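PDB 7JTA: NTF2-like nuclease/anti-CRISPR from Clostridia bacterium, which relieves torsion in target plasmid DNA and impairs the activity of SpyCas9, acting as an anti-CRISPR and probably as a nuclease. Local coordinates for residues L14-E24 and R35-D43. Residues are numbered along the deposited sequence; the frame is centred on the assembly and turned at random.
Sequences LAETADCVVIE and RQLSVGIKD. With NO3 (nitrate ion), chain C; NO3 (nitrate ion), chain E.
Strands 20-29 and 32-42 form the central antiparallel hairpin of a four-stranded meander, and residues 14-24 meet 35-43 along its ladder and at the neighbouring turn. The axes of strands 20-24 and 35-42 run 158° apart, N to C, and two hydrogen-bonded pairs, Val21 with Gly40 and Ile23 with Ser38, alternate with three non-hydrogen-bonded ones. Gly40 N to Val21 O measures 2.8 Å and Ile23 N to Ser38 O 2.7 Å.

Beyond the ladder, Lys42 reaches over to the turn joining strand 7-16 to strand 20-29. A bend at chi3 (68°) brings its ammonium to Thr17 O, with NZ 2.7 Å from that carbonyl oxygen, while Glu16 OE2 receives NZ at 3.0 Å through its anti lone pair. The salt bridge holds the end of strand 7-16, and the bond to Thr17 O the turn after it, to the end of strand 32-42.

On the sheet face carrying Cys20, Val22 and Val39, Cys20 SG lies 3.9 Å from Ile41 CD1 and forms a disulfide with Cys20 of the second subunit, where Val39 also packs on its counterpart. The face thus forms part of the interface with the second subunit.

Toward the other end, Leu14 CD1 meets Leu37 CD2, which lies over one guanidinium face of Arg35, offset toward its rim. Glu24 OE1 pairs with Arg12, whereas Glu24 OE2 takes hydrogen bonds from both Arg35 NE and NH2, each at 2.7 Å, a side-on salt bridge in which two nitrogens share one oxygen, with carboxylate and guanidinium planes turned 75° apart.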
loop_
_atom_site.group_PDB
_atom_site.type_symbol
_atom_site.label_atom_id
_atom_site.label_comp_id
_atom_site.label_asym_id
_atom_site.label_seq_id
_atom_site.Cartn_x
_atom_site.Cartn_y
_atom_site.Cartn_z
ATOM N N LEU A 14 1.682 8.341 11.312
ATOM C CA LEU A 14 1.358 6.957 11.635
ATOM C C LEU A 14 2.414 6.291 12.502
ATOM O O LEU A 14 2.090 5.383 13.276
ATOM C CB LEU A 14 1.179 6.140 10.352
ATOM C CG LEU A 14 0.061 6.599 9.418
ATOM C CD1 LEU A 14 -0.130 5.589 8.303
ATOM C CD2 LEU A 14 -1.230 6.845 10.178
ATOM N N ALA A 15 3.668 6.717 12.381
ATOM C CA ALA A 15 4.766 6.156 13.150
ATOM C C ALA A 15 5.934 7.116 13.029
ATOM O O ALA A 15 6.154 7.693 11.963
ATOM C CB ALA A 15 5.155 4.764 12.646
ATOM N N GLU A 16 6.671 7.302 14.120
ATOM C CA GLU A 16 7.749 8.275 14.095
ATOM C C GLU A 16 8.974 7.750 14.827
ATOM O O GLU A 16 8.877 6.955 15.765
ATOM C CB GLU A 16 7.329 9.622 14.691
ATOM C CG GLU A 16 8.292 10.740 14.325
ATOM C CD GLU A 16 7.630 12.097 14.311
ATOM O OE1 GLU A 16 6.420 12.159 14.598
ATOM O OE2 GLU A 16 8.311 13.099 14.001
ATOM N N THR A 17 10.125 8.241 14.386
ATOM C CA THR A 17 11.438 7.874 14.889
ATOM C C THR A 17 12.278 9.137 14.922
ATOM O O THR A 17 11.884 10.175 14.385
ATOM C CB THR A 17 12.077 6.786 14.010
ATOM O OG1 THR A 17 11.478 5.516 14.306
ATOM C CG2 THR A 17 13.608 6.723 14.147
ATOM N N ALA A 18 13.424 9.066 15.598
ATOM C CA ALA A 18 14.359 10.180 15.553
ATOM C C ALA A 18 14.567 10.651 14.120
ATOM O O ALA A 18 14.536 11.854 13.841
ATOM C CB ALA A 18 15.690 9.779 16.187
ATOM N N ASP A 19 14.731 9.710 13.189
ATOM C CA ASP A 19 15.163 10.034 11.837
ATOM C C ASP A 19 14.067 9.966 10.783
ATOM O O ASP A 19 14.137 10.711 9.806
ATOM C CB ASP A 19 16.314 9.108 11.425
ATOM C CG ASP A 19 17.573 9.348 12.242
ATOM O OD1 ASP A 19 17.848 10.522 12.576
ATOM O OD2 ASP A 19 18.283 8.367 12.553
ATOM N N CYS A 20 13.068 9.096 10.929
ATOM C CA CYS A 20 12.053 8.938 9.895
ATOM C C CYS A 20 10.650 8.911 10.492
ATOM O O CYS A 20 10.452 8.567 11.660
ATOM C CB CYS A 20 12.328 7.688 9.055
ATOM S SG CYS A 20 13.743 7.940 7.941
ATOM N N VAL A 21 9.674 9.284 9.661
ATOM C CA VAL A 21 8.261 9.275 10.028
ATOM C C VAL A 21 7.436 8.739 8.861
ATOM O O VAL A 21 7.674 9.099 7.703
ATOM C CB VAL A 21 7.783 10.684 10.432
ATOM C CG1 VAL A 21 8.193 11.694 9.380
ATOM C CG2 VAL A 21 6.279 10.699 10.630
ATOM N N VAL A 22 6.474 7.872 9.164
ATOM C CA VAL A 22 5.531 7.370 8.169
ATOM C C VAL A 22 4.323 8.297 8.134
ATOM O O VAL A 22 3.599 8.422 9.127
ATOM C CB VAL A 22 5.107 5.928 8.477
ATOM C CG1 VAL A 22 3.999 5.504 7.535
ATOM C CG2 VAL A 22 6.296 4.998 8.352
ATOM N N ILE A 23 4.089 8.928 6.985
ATOM C CA ILE A 23 3.034 9.921 6.818
ATOM C C ILE A 23 1.880 9.327 6.024
ATOM O O ILE A 23 2.085 8.529 5.103
ATOM C CB ILE A 23 3.556 11.188 6.112
ATOM C CG1 ILE A 23 4.740 11.788 6.870
ATOM C CG2 ILE A 23 2.440 12.202 5.966
ATOM C CD1 ILE A 23 5.383 12.949 6.148
ATOM N N GLU A 24 0.664 9.710 6.398
ATOM C CA GLU A 24 -0.537 9.446 5.621
ATOM C C GLU A 24 -1.138 10.767 5.171
ATOM O O GLU A 24 -1.188 11.727 5.944
ATOM C CB GLU A 24 -1.588 8.682 6.413
ATOM C CG GLU A 24 -2.992 8.972 5.901
ATOM C CD GLU A 24 -4.076 8.460 6.817
ATOM O OE1 GLU A 24 -4.778 9.295 7.426
ATOM O OE2 GLU A 24 -4.207 7.226 6.950
ATOM N N ARG A 35 -5.773 7.683 -0.600
ATOM C CA ARG A 35 -4.952 7.563 0.599
ATOM C C ARG A 35 -3.510 7.304 0.181
ATOM O O ARG A 35 -3.213 6.267 -0.420
ATOM C CB ARG A 35 -5.455 6.445 1.511
ATOM C CG ARG A 35 -4.610 6.269 2.762
ATOM C CD ARG A 35 -5.200 5.226 3.688
ATOM N NE ARG A 35 -4.676 5.343 5.045
ATOM C CZ ARG A 35 -3.882 4.445 5.622
ATOM N NH1 ARG A 35 -3.517 3.355 4.960
ATOM N NH2 ARG A 35 -3.454 4.637 6.862
ATOM N N GLN A 36 -2.625 8.244 0.506
ATOM C CA GLN A 36 -1.206 8.149 0.193
ATOM C C GLN A 36 -0.397 7.893 1.457
ATOM O O GLN A 36 -0.550 8.608 2.453
ATOM C CB GLN A 36 -0.710 9.426 -0.484
ATOM C CG GLN A 36 0.773 9.397 -0.825
ATOM C CD GLN A 36 1.190 10.584 -1.664
ATOM O OE1 GLN A 36 1.685 11.584 -1.145
ATOM N NE2 GLN A 36 0.986 10.478 -2.973
ATOM N N LEU A 37 0.459 6.876 1.413
ATOM C CA LEU A 37 1.407 6.581 2.479
ATOM C C LEU A 37 2.803 6.977 2.020
ATOM O O LEU A 37 3.245 6.559 0.945
ATOM C CB LEU A 37 1.370 5.099 2.845
ATOM C CG LEU A 37 0.045 4.619 3.427
ATOM C CD1 LEU A 37 0.053 3.110 3.569
ATOM C CD2 LEU A 37 -0.209 5.285 4.767
ATOM N N SER A 38 3.492 7.779 2.831
ATOM C CA SER A 38 4.826 8.253 2.499
ATOM C C SER A 38 5.776 8.062 3.675
ATOM O O SER A 38 5.359 7.849 4.815
ATOM C CB SER A 38 4.807 9.731 2.096
ATOM O OG SER A 38 3.716 10.007 1.238
ATOM N N VAL A 39 7.069 8.155 3.375
ATOM C CA VAL A 39 8.124 8.200 4.380
ATOM C C VAL A 39 8.780 9.568 4.298
ATOM O O VAL A 39 9.246 9.977 3.227
ATOM C CB VAL A 39 9.163 7.090 4.175
ATOM C CG1 VAL A 39 10.322 7.293 5.119
ATOM C CG2 VAL A 39 8.532 5.741 4.410
ATOM N N GLY A 40 8.800 10.283 5.416
ATOM C CA GLY A 40 9.488 11.558 5.515
ATOM C C GLY A 40 10.861 11.363 6.140
ATOM O O GLY A 40 11.031 10.553 7.051
ATOM N N ILE A 41 11.840 12.092 5.615
ATOM C CA ILE A 41 13.219 12.024 6.085
ATOM C C ILE A 41 13.493 13.261 6.930
ATOM O O ILE A 41 13.290 14.393 6.473
ATOM C CB ILE A 41 14.208 11.937 4.912
ATOM C CG1 ILE A 41 13.712 10.939 3.862
ATOM C CG2 ILE A 41 15.583 11.537 5.413
ATOM C CD1 ILE A 41 13.669 9.511 4.340
ATOM N N LYS A 42 13.944 13.048 8.160
ATOM C CA LYS A 42 14.183 14.125 9.104
ATOM C C LYS A 42 15.677 14.375 9.259
ATOM O O LYS A 42 16.487 13.446 9.202
ATOM C CB LYS A 42 13.550 13.804 10.462
ATOM C CG LYS A 42 12.027 13.825 10.431
ATOM C CD LYS A 42 11.419 13.006 11.559
ATOM C CE LYS A 42 11.677 13.634 12.914
ATOM N NZ LYS A 42 11.249 12.725 14.013
ATOM N N ASP A 43 16.036 15.645 9.445
ATOM C CA ASP A 43 17.422 16.034 9.650
ATOM C C ASP A 43 17.723 16.047 11.150
ATOM O O ASP A 43 16.945 15.547 11.966
ATOM C CB ASP A 43 17.704 17.380 8.980
ATOM C CG ASP A 43 16.902 18.522 9.585
ATOM O OD1 ASP A 43 17.028 19.660 9.088
ATOM O OD2 ASP A 43 16.166 18.295 10.570
HETATM N N NO3 C . 6.452 4.200 16.674
HETATM O O1 NO3 C . 7.501 3.822 16.076
HETATM O O2 NO3 C . 5.936 3.457 17.563
HETATM O O3 NO3 C . 5.925 5.317 16.383
HETATM N N NO3 E . 2.292 14.412 0.938
HETATM O O1 NO3 E . 2.773 13.252 1.091
HETATM O O2 NO3 E . 2.571 15.339 1.755
HETATM O O3 NO3 E . 1.527 14.647 -0.041
#